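Local coordinates for pheromone cOB1/lipoprotein, YaeC family (Enterococcus faecalis, PDB 4EF1) that probably captures methionine at the cell surface for uptake by an ABC transporter and is also the precursor of the pheromone cOB1, at residues H21-L26 with L33-Y38; D141-N146 with L150-E155; W232-W237 with I241-E246. One frame throughout, in Å; residues are numbered along the deposited sequence. Where two conformers were deposited one is given.

Contact 1: H21-L26 with L33-Y38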
loop_
_atom_site.group_PDB
_atom_site.type_symbol
_atom_site.label_atom_id
_atom_site.label_comp_id
_atom_site.label_asym_id
_atom_site.label_seq_id
_atom_site.Cartn_x
_atom_site.Cartn_y
_atom_site.Cartn_z
ATOM N N HIS A 21 -3.887 -15.932 -9.424
ATOM C CA HIS A 21 -3.614 -15.918 -10.854
ATOM C C HIS A 21 -2.340 -16.633 -11.250
ATOM O O HIS A 21 -2.297 -17.286 -12.289
ATOM C CB HIS A 21 -3.661 -14.479 -11.405
ATOM C CG HIS A 21 -3.264 -14.374 -12.859
ATOM N ND1 HIS A 21 -4.085 -14.733 -13.852
ATOM C CD2 HIS A 21 -2.077 -13.972 -13.461
ATOM C CE1 HIS A 21 -3.456 -14.576 -15.042
ATOM N NE2 HIS A 21 -2.243 -14.101 -14.806
ATOM N N VAL A 22 -1.290 -16.498 -10.457
ATOM C CA VAL A 22 0.001 -17.125 -10.787
ATOM C C VAL A 22 0.147 -18.598 -10.295
ATOM O O VAL A 22 1.171 -19.245 -10.588
ATOM C CB VAL A 22 1.203 -16.242 -10.306
ATOM C CG1 VAL A 22 1.138 -14.829 -10.932
ATOM C CG2 VAL A 22 1.273 -16.147 -8.798
ATOM N N LYS A 23 -0.831 -19.144 -9.561
ATOM C CA LYS A 23 -0.701 -20.559 -9.086
ATOM C C LYS A 23 -0.322 -21.565 -10.199
ATOM O O LYS A 23 0.582 -22.344 -10.012
ATOM C CB LYS A 23 -1.943 -21.071 -8.370
ATOM C CG LYS A 23 -2.180 -20.484 -6.996
ATOM C CD LYS A 23 -3.357 -21.164 -6.340
ATOM C CE LYS A 23 -3.657 -20.604 -4.974
ATOM N NZ LYS A 23 -4.861 -21.245 -4.435
ATOM N N PRO A 24 -0.999 -21.520 -11.349
ATOM C CA PRO A 24 -0.604 -22.488 -12.417
ATOM C C PRO A 24 0.847 -22.306 -12.918
ATOM O O PRO A 24 1.509 -23.289 -13.246
ATOM C CB PRO A 24 -1.614 -22.224 -13.537
ATOM C CG PRO A 24 -2.730 -21.461 -12.901
ATOM C CD PRO A 24 -2.147 -20.702 -11.745
ATOM N N LEU A 25 1.340 -21.062 -12.935
ATOM C CA LEU A 25 2.745 -20.783 -13.312
ATOM C C LEU A 25 3.726 -21.335 -12.281
ATOM O O LEU A 25 4.734 -21.938 -12.634
ATOM C CB LEU A 25 2.971 -19.270 -13.521
ATOM C CG LEU A 25 2.350 -18.681 -14.783
ATOM C CD1 LEU A 25 2.097 -17.179 -14.642
ATOM C CD2 LEU A 25 3.267 -19.028 -15.949
ATOM N N LEU A 26 3.431 -21.110 -10.998
ATOM C CA LEU A 26 4.258 -21.656 -9.930
ATOM C C LEU A 26 4.215 -23.174 -9.909
ATOM O O LEU A 26 5.205 -23.790 -9.566
ATOM C CB LEU A 26 3.875 -21.109 -8.543
ATOM C CG LEU A 26 4.648 -19.892 -8.083
ATOM C CD1 LEU A 26 6.081 -20.280 -7.794
ATOM C CD2 LEU A 26 4.614 -18.817 -9.161
ATOM N N LEU A 33 1.524 -23.032 -4.511
ATOM C CA LEU A 33 1.254 -21.766 -3.881
ATOM C C LEU A 33 -0.089 -21.836 -3.129
ATOM O O LEU A 33 -1.096 -22.328 -3.659
ATOM C CB LEU A 33 1.272 -20.676 -4.947
ATOM C CG LEU A 33 1.144 -19.263 -4.498
ATOM C CD1 LEU A 33 2.318 -18.928 -3.566
ATOM C CD2 LEU A 33 1.150 -18.390 -5.728
ATOM N N GLU A 34 -0.083 -21.409 -1.873
ATOM C CA GLU A 34 -1.293 -21.358 -1.055
ATOM C C GLU A 34 -1.415 -19.964 -0.458
ATOM O O GLU A 34 -0.421 -19.363 -0.061
ATOM C CB GLU A 34 -1.260 -22.442 0.025
ATOM C CG GLU A 34 -1.241 -23.853 -0.558
ATOM C CD GLU A 34 -1.239 -24.967 0.492
ATOM O OE1 GLU A 34 -1.197 -24.668 1.710
ATOM O OE2 GLU A 34 -1.253 -26.148 0.074
ATOM N N VAL A 35 -2.628 -19.437 -0.446
ATOM C CA VAL A 35 -2.859 -18.047 -0.084
ATOM C C VAL A 35 -3.770 -17.951 1.144
ATOM O O VAL A 35 -4.790 -18.645 1.214
ATOM C CB VAL A 35 -3.519 -17.297 -1.249
ATOM C CG1 VAL A 35 -3.756 -15.841 -0.887
ATOM C CG2 VAL A 35 -2.664 -17.403 -2.483
ATOM N N THR A 36 -3.394 -17.101 2.095
ATOM C CA THR A 36 -4.235 -16.796 3.285
ATOM C C THR A 36 -4.506 -15.307 3.166
ATOM O O THR A 36 -3.568 -14.568 2.948
ATOM C CB THR A 36 -3.515 -17.117 4.591
ATOM O OG1 THR A 36 -3.258 -18.519 4.628
ATOM C CG2 THR A 36 -4.365 -16.755 5.823
ATOM N N THR A 37 -5.777 -14.897 3.241
ATOM C CA THR A 37 -6.173 -13.487 3.096
ATOM C C THR A 37 -6.306 -12.844 4.491
ATOM O O THR A 37 -6.835 -13.476 5.410
ATOM C CB THR A 37 -7.491 -13.385 2.267
ATOM O OG1 THR A 37 -7.230 -13.788 0.906
ATOM C CG2 THR A 37 -8.079 -11.975 2.282
ATOM N N TYR A 38 -5.817 -11.626 4.629
ATOM C CA TYR A 38 -5.873 -10.803 5.848
ATOM C C TYR A 38 -6.484 -9.439 5.494
ATOM O O TYR A 38 -6.203 -8.883 4.430
ATOM C CB TYR A 38 -4.473 -10.552 6.435
ATOM C CG TYR A 38 -3.800 -11.798 6.905
ATOM C CD1 TYR A 38 -4.008 -12.274 8.191
ATOM C CD2 TYR A 38 -2.974 -12.546 6.053
ATOM C CE1 TYR A 38 -3.437 -13.467 8.620
ATOM C CE2 TYR A 38 -2.381 -13.741 6.490
ATOM C CZ TYR A 38 -2.612 -14.185 7.773
ATOM O OH TYR A 38 -2.059 -15.357 8.217
HETATM O O HOH W 1 1.021 -23.302 -7.555
HETATM O O HOH W 2 -4.921 -20.905 -1.713
#

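Contact 2: D141-N146 with L150-E155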
loop_
_atom_site.group_PDB
_atom_site.type_symbol
_atom_site.label_atom_id
_atom_site.label_comp_id
_atom_site.label_asym_id
_atom_site.label_seq_id
_atom_site.Cartn_x
_atom_site.Cartn_y
_atom_site.Cartn_z
ATOM N N ASP A 141 3.526 18.030 11.685
ATOM C CA ASP A 141 4.328 19.062 12.318
ATOM C C ASP A 141 5.365 19.701 11.377
ATOM O O ASP A 141 5.915 20.765 11.696
ATOM C CB ASP A 141 5.060 18.517 13.559
ATOM C CG ASP A 141 4.105 18.079 14.669
ATOM O OD1 ASP A 141 2.874 17.939 14.415
ATOM O OD2 ASP A 141 4.591 17.862 15.808
ATOM N N ASP A 142 5.680 19.035 10.264
ATOM C CA ASP A 142 6.670 19.566 9.322
ATOM C C ASP A 142 6.091 20.561 8.314
ATOM O O ASP A 142 6.848 21.173 7.550
ATOM C CB ASP A 142 7.367 18.447 8.599
ATOM C CG ASP A 142 8.187 17.583 9.530
ATOM O OD1 ASP A 142 8.865 18.142 10.444
ATOM O OD2 ASP A 142 8.182 16.360 9.313
ATOM N N ILE A 143 4.779 20.771 8.360
ATOM C CA ILE A 143 4.136 21.719 7.462
ATOM C C ILE A 143 4.570 23.126 7.780
ATOM O O ILE A 143 4.560 23.541 8.932
ATOM C CB ILE A 143 2.598 21.627 7.537
ATOM C CG1 ILE A 143 2.121 20.285 7.018
ATOM C CG2 ILE A 143 1.957 22.783 6.787
ATOM C CD1 ILE A 143 0.634 20.084 7.256
ATOM N N ASP A 144 4.904 23.856 6.713
ATOM C CA ASP A 144 5.228 25.260 6.757
ATOM C C ASP A 144 4.032 26.064 6.191
ATOM O O ASP A 144 3.216 26.544 6.981
ATOM C CB ASP A 144 6.543 25.499 5.995
ATOM C CG ASP A 144 6.918 26.948 5.885
ATOM O OD1 ASP A 144 6.392 27.787 6.649
ATOM O OD2 ASP A 144 7.771 27.236 5.027
ATOM N N LYS A 145 3.929 26.228 4.862
ATOM C CA LYS A 145 2.760 26.897 4.275
ATOM C C LYS A 145 1.587 25.934 4.312
ATOM O O LYS A 145 1.769 24.766 4.034
ATOM C CB LYS A 145 3.002 27.378 2.826
ATOM C CG LYS A 145 4.009 28.535 2.670
ATOM C CD LYS A 145 3.374 29.880 2.990
ATOM C CE LYS A 145 4.265 31.081 2.775
ATOM N NZ LYS A 145 3.605 32.349 3.228
ATOM N N ASN A 146 0.404 26.443 4.675
ATOM C CA ASN A 146 -0.890 25.704 4.674
ATOM C C ASN A 146 -1.938 26.738 4.242
ATOM O O ASN A 146 -2.566 27.406 5.093
ATOM C CB ASN A 146 -1.181 25.141 6.070
ATOM C CG ASN A 146 -2.335 24.151 6.072
ATOM O OD1 ASN A 146 -3.094 24.038 5.095
ATOM N ND2 ASN A 146 -2.451 23.387 7.150
ATOM N N LEU A 150 -5.683 23.663 6.495
ATOM C CA LEU A 150 -6.220 22.350 6.632
ATOM C C LEU A 150 -5.846 21.721 7.968
ATOM O O LEU A 150 -4.760 21.976 8.536
ATOM C CB LEU A 150 -5.799 21.467 5.454
ATOM C CG LEU A 150 -6.279 21.840 4.070
ATOM C CD1 LEU A 150 -5.683 20.877 3.038
ATOM C CD2 LEU A 150 -7.803 21.854 3.997
ATOM N N LYS A 151 -6.806 20.976 8.499
ATOM C CA LYS A 151 -6.626 20.197 9.694
ATOM C C LYS A 151 -6.460 18.761 9.281
ATOM O O LYS A 151 -6.962 18.307 8.203
ATOM C CB LYS A 151 -7.828 20.347 10.637
ATOM C CG LYS A 151 -8.081 21.758 11.156
ATOM C CD LYS A 151 -9.440 21.840 11.860
ATOM C CE LYS A 151 -9.824 23.260 12.209
ATOM N NZ LYS A 151 -10.089 24.102 11.012
ATOM N N PHE A 152 -5.775 17.996 10.121
ATOM C CA PHE A 152 -5.577 16.562 9.835
ATOM C C PHE A 152 -6.039 15.650 10.983
ATOM O O PHE A 152 -5.630 15.819 12.106
ATOM C CB PHE A 152 -4.106 16.303 9.499
ATOM C CG PHE A 152 -3.625 17.096 8.314
ATOM C CD1 PHE A 152 -3.735 16.562 7.023
ATOM C CD2 PHE A 152 -3.118 18.366 8.468
ATOM C CE1 PHE A 152 -3.289 17.277 5.914
ATOM C CE2 PHE A 152 -2.695 19.105 7.366
ATOM C CZ PHE A 152 -2.782 18.550 6.091
ATOM N N ASN A 153 -6.874 14.669 10.660
ATOM C CA ASN A 153 -7.227 13.618 11.622
ATOM C C ASN A 153 -6.565 12.313 11.177
ATOM O O ASN A 153 -6.873 11.792 10.078
ATOM C CB ASN A 153 -8.724 13.471 11.718
ATOM C CG ASN A 153 -9.169 12.448 12.752
ATOM O OD1 ASN A 153 -8.728 11.304 12.748
ATOM N ND2 ASN A 153 -10.061 12.865 13.616
ATOM N N HIS A 154 -5.658 11.808 12.028
ATOM C CA HIS A 154 -4.900 10.558 11.764
ATOM C C HIS A 154 -5.130 9.485 12.825
ATOM O O HIS A 154 -4.233 8.707 13.173
ATOM C CB HIS A 154 -3.423 10.900 11.601
ATOM C CG HIS A 154 -2.819 11.636 12.788
ATOM N ND1 HIS A 154 -2.589 11.045 13.966
ATOM C CD2 HIS A 154 -2.404 12.954 12.929
ATOM C CE1 HIS A 154 -2.036 11.938 14.824
ATOM N NE2 HIS A 154 -1.903 13.093 14.194
ATOM N N GLU A 155 -6.357 9.398 13.327
ATOM C CA GLU A 155 -6.696 8.478 14.428
ATOM C C GLU A 155 -7.155 7.082 13.977
ATOM O O GLU A 155 -6.977 6.143 14.704
ATOM C CB GLU A 155 -7.819 9.092 15.257
ATOM C CG GLU A 155 -7.509 10.454 15.814
ATOM C CD GLU A 155 -6.356 10.406 16.786
ATOM O OE1 GLU A 155 -6.497 9.734 17.830
ATOM O OE2 GLU A 155 -5.326 11.040 16.524
#

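Contact 3: W232-W237 with I241-E246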
loop_
_atom_site.group_PDB
_atom_site.type_symbol
_atom_site.label_atom_id
_atom_site.label_comp_id
_atom_site.label_asym_id
_atom_site.label_seq_id
_atom_site.Cartn_x
_atom_site.Cartn_y
_atom_site.Cartn_z
ATOM N N TRP A 232 -0.956 -8.640 -17.325
ATOM C CA TRP A 232 -2.257 -9.024 -16.763
ATOM C C TRP A 232 -2.666 -8.085 -15.656
ATOM O O TRP A 232 -3.785 -7.563 -15.642
ATOM C CB TRP A 232 -2.209 -10.483 -16.337
ATOM C CG TRP A 232 -3.481 -10.943 -15.722
ATOM C CD1 TRP A 232 -4.610 -11.470 -16.362
ATOM C CD2 TRP A 232 -3.827 -10.891 -14.307
ATOM N NE1 TRP A 232 -5.587 -11.756 -15.451
ATOM C CE2 TRP A 232 -5.182 -11.430 -14.198
ATOM C CE3 TRP A 232 -3.159 -10.485 -13.147
ATOM C CZ2 TRP A 232 -5.824 -11.561 -12.973
ATOM C CZ3 TRP A 232 -3.833 -10.599 -11.908
ATOM C CH2 TRP A 232 -5.122 -11.144 -11.829
ATOM N N ILE A 233 -1.727 -7.776 -14.767
ATOM C CA ILE A 233 -1.952 -6.840 -13.674
ATOM C C ILE A 233 -2.385 -5.467 -14.215
ATOM O O ILE A 233 -3.401 -4.908 -13.797
ATOM C CB ILE A 233 -0.681 -6.673 -12.782
ATOM C CG1 ILE A 233 -0.326 -7.949 -12.044
ATOM C CG2 ILE A 233 -0.867 -5.593 -11.735
ATOM C CD1 ILE A 233 0.949 -7.811 -11.238
ATOM N N THR A 234 -1.636 -4.953 -15.177
ATOM C CA THR A 234 -1.925 -3.676 -15.817
ATOM C C THR A 234 -3.312 -3.624 -16.483
ATOM O O THR A 234 -4.024 -2.624 -16.346
ATOM C CB THR A 234 -0.795 -3.313 -16.827
ATOM O OG1 THR A 234 0.389 -3.113 -16.063
ATOM C CG2 THR A 234 -1.097 -2.019 -17.598
ATOM N N LYS A 235 -3.698 -4.712 -17.124
ATOM C CA LYS A 235 -5.005 -4.812 -17.781
ATOM C C LYS A 235 -6.135 -4.941 -16.759
ATOM O O LYS A 235 -7.154 -4.263 -16.874
ATOM C CB LYS A 235 -5.033 -5.978 -18.732
ATOM N N LYS A 236 -5.941 -5.786 -15.751
ATOM C CA LYS A 236 -6.980 -6.074 -14.765
ATOM C C LYS A 236 -7.500 -4.859 -14.025
ATOM O O LYS A 236 -8.700 -4.704 -13.963
ATOM C CB LYS A 236 -6.485 -7.103 -13.754
ATOM C CG LYS A 236 -7.460 -7.588 -12.706
ATOM C CD LYS A 236 -8.495 -8.571 -13.203
ATOM C CE LYS A 236 -9.421 -8.941 -12.057
ATOM N NZ LYS A 236 -10.409 -9.907 -12.557
ATOM N N TRP A 237 -6.604 -4.021 -13.487
ATOM C CA TRP A 237 -6.986 -2.852 -12.717
ATOM C C TRP A 237 -6.765 -1.534 -13.395
ATOM O O TRP A 237 -6.742 -0.484 -12.726
ATOM C CB TRP A 237 -6.307 -2.898 -11.332
ATOM C CG TRP A 237 -6.805 -4.098 -10.541
ATOM C CD1 TRP A 237 -8.030 -4.244 -9.882
ATOM C CD2 TRP A 237 -6.102 -5.359 -10.324
ATOM N NE1 TRP A 237 -8.113 -5.463 -9.285
ATOM C CE2 TRP A 237 -6.985 -6.183 -9.496
ATOM C CE3 TRP A 237 -4.860 -5.853 -10.682
ATOM C CZ2 TRP A 237 -6.628 -7.462 -9.090
ATOM C CZ3 TRP A 237 -4.494 -7.145 -10.262
ATOM C CH2 TRP A 237 -5.356 -7.924 -9.478
ATOM N N ILE A 241 -2.864 -0.356 -10.352
ATOM C CA ILE A 241 -1.839 -1.223 -9.740
ATOM C C ILE A 241 -0.699 -1.260 -10.763
ATOM O O ILE A 241 -0.899 -1.655 -11.905
ATOM C CB ILE A 241 -2.391 -2.637 -9.423
ATOM C CG1 ILE A 241 -3.723 -2.566 -8.603
ATOM C CG2 ILE A 241 -1.330 -3.479 -8.698
ATOM C CD1 ILE A 241 -3.690 -1.865 -7.253
ATOM N N VAL A 242 0.491 -0.832 -10.351
ATOM C CA VAL A 242 1.588 -0.574 -11.319
ATOM C C VAL A 242 2.728 -1.558 -11.018
ATOM O O VAL A 242 3.416 -1.423 -9.988
ATOM C CB VAL A 242 2.137 0.876 -11.207
ATOM C CG1 VAL A 242 3.311 1.080 -12.165
ATOM C CG2 VAL A 242 1.035 1.935 -11.391
ATOM N N PRO A 243 2.896 -2.568 -11.871
ATOM C CA PRO A 243 3.987 -3.527 -11.662
ATOM C C PRO A 243 5.344 -2.837 -11.700
ATOM O O PRO A 243 5.533 -1.869 -12.489
ATOM C CB PRO A 243 3.834 -4.491 -12.848
ATOM C CG PRO A 243 2.421 -4.350 -13.293
ATOM C CD PRO A 243 2.098 -2.903 -13.073
ATOM N N VAL A 244 6.260 -3.298 -10.848
ATOM C CA VAL A 244 7.672 -2.879 -10.889
ATOM C C VAL A 244 8.598 -4.076 -11.069
ATOM O O VAL A 244 8.255 -5.198 -10.737
ATOM C CB VAL A 244 8.118 -2.078 -9.658
ATOM C CG1 VAL A 244 7.320 -0.798 -9.582
ATOM C CG2 VAL A 244 7.996 -2.893 -8.363
ATOM N N ASN A 245 9.780 -3.799 -11.593
ATOM C CA ASN A 245 10.824 -4.806 -11.877
ATOM C C ASN A 245 11.932 -4.929 -10.823
ATOM O O ASN A 245 12.720 -5.832 -10.886
ATOM C CB ASN A 245 11.468 -4.479 -13.226
ATOM C CG ASN A 245 10.510 -4.678 -14.383
ATOM O OD1 ASN A 245 9.768 -5.677 -14.435
ATOM N ND2 ASN A 245 10.547 -3.748 -15.348
ATOM N N GLU A 246 11.962 -4.037 -9.841
ATOM C CA GLU A 246 13.025 -3.997 -8.858
ATOM C C GLU A 246 12.497 -3.189 -7.682
ATOM O O GLU A 246 11.458 -2.556 -7.786
ATOM C CB GLU A 246 14.272 -3.324 -9.439
ATOM C CG GLU A 246 14.071 -1.857 -9.817
ATOM C CD GLU A 246 15.329 -1.176 -10.343
ATOM O OE1 GLU A 246 16.380 -1.835 -10.499
ATOM O OE2 GLU A 246 15.262 0.048 -10.590
ATOM O OXT GLU A 246 13.104 -3.139 -6.626
HETATM O O HOH W 3 -3.420 -2.091 -12.914
HETATM O O HOH W 4 0.045 -0.733 -14.502
#

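Contact 1: H21-L26 with L33-Y38
Val22 meets Leu33 inside a beta-alpha-beta unit, in which strand 4-10 leads into helix 12-28 and the chain then returns as strand 31-37. The axes of helix 21-26 and strand 33-37 run nearly antiparallel, at 156°. Methyl CG2 of Val22 lies 3.8 Å from CD2 of Leu33, the two side chains crossing at a slant. Leu33 points at the helix, and with CG anti to the backbone N (chi1 -174°) its CD2 branch reaches Val22. Val22 also packs against Val223 and Leu224 of helix 215-225.

On the helix side Lys23 contributes most. Its chain is fully extended beyond CG and passes across Leu33 at about a right angle, CG resting 4.0 Å from Leu33 CB. Further out, CE comes within 3.4 Å of the carbonyl O of Leu33, and it also brushes CG2 of Val35. The ammonium forms a salt bridge with Glu20, one turn earlier. Its NZ gives a second bond, 2.7 Å long, to a water that also accepts from the N of Val35 at 3.0 Å. The backbone of the same lysine reaches the strand through another water: Lys23 O receives a bond from it at 2.7 Å, and Leu33 N donates to it at 3.1 Å. Two waters thus tie one lysine to two alternate residues of this edge strand, whose intervening residue, Glu34, pairs with strand 4-10.

Past this point the helix is kinked, since Pro24 has no N-H to give and Leu25 N also lacks a bond to the preceding turn. Regular bonding resumes at Leu26, whose N donates to Val22 O. Leu26 points at the strand and closes the contact with its CB 4.5 Å from the CB of Leu33.

Contact 2: D141-N146 with L150-E155
A short connection between two strands is closed here by an asparagine carboxamide: Asn146 ends strand 143-146, the partner of 127-129 in a small antiparallel sheet, and Leu150 leads into strand 151-156 at the edge of the five-stranded sheet. The side chain of Asn146 takes hold of both backbone polar groups of Leu150. Leu150 N donates to Asn146 OD1 over 3.0 Å, and the N-H points at the oxygen fairly well (157°). The donor nevertheless sits above the carbonyl plane of the carboxamide, 38° out of it, off the lone pairs. The return bond is placed the other way: Asn146 ND2 reaches Leu150 O at 3.0 Å and arrives in the carbonyl plane, on a lone pair, although its hydrogen is directed less straight. With CG anti to the backbone N (chi1 -169°), the carboxamide is carried away from its own strand and across to Leu150, whose CB lies 3.7 Å from OD1.

Beside this polar pair is an apolar one. Ile143 and Phe152 approach from opposite directions, and the methyl CD1 of Ile143 comes 3.5 Å from ring atom CE2 and 3.9 Å from CZ of Phe152, meeting the ring obliquely. Helix 114-123 covers both, Leu118 touching Ile143 and Leu121 touching Phe152, while the ring of Phe140 stacks on Phe152.

Two bonds of opposite sense fix the rotation of the Asn146 amide, since swapping its O and N would set donor against donor and acceptor against acceptor. One side-chain amide thereby satisfies both the N and the O of Leu150 and joins the small sheet to the large one.

Contact 3: W232-W237 with I241-E246
The hydroxyl OG1 of Thr234 has two polar partners: it bonds to the backbone O of Gln230, one turn back in helix 227-236, and to a water 2.9 Å away. That water donates to Ile241 O, also at 2.9 Å, and so links the exposed side of the helix to the chain coming back after it. The same OG1 lies against the ring of Pro243, 3.5 Å from CD. A second water, nearer the helix end, donates to Ile233 O at 3.0 Å and accepts from Ile241 N. Ile233 O has only a weak helical bond from Trp237 N, so the water supplements it where the helix gives out.

Beneath the waters the packing is apolar. Ile233 CG2, anti to its backbone N, touches CG2 of Ile241 at 3.7 Å and CG of Pro243 at 3.8 Å. Ile241 sends its other branch toward Trp237, CG1 lying 3.8 Å from Trp237 CB and meeting the indole obliquely. Lys236 CG sits over the centre of that ring on one face.

The last helix and the chain from Ile241 to Pro243 therefore touch directly mainly through aliphatic carbons, whereas their polar groups meet by way of two waters, which bridge the N and O of Ile241 to Ile233 O and Thr234 OG1 respectively.

In the fold
Contacts 1 and 3 belong to one lobe of this two-lobed binding-protein fold and reach the two outermost strands of its six-stranded sheet. Their centres are 16 Å apart, and they touch where the ring of His21 stacks on that of Trp232, ND1 of His21 lying 3.5 Å from CE2 of Trp232. Contact 2 sits in the other lobe, its centre 40 Å from that of contact 1 and 32 Å from that of contact 3. Selenomethionine is bound in a pocket lined by residues that include His15, on helix 12-28 of contact 1, and Arg116, on helix 114-123, which covers contact 2. In contact 3 the Ile241 side chain is about 7 Å from the ligand.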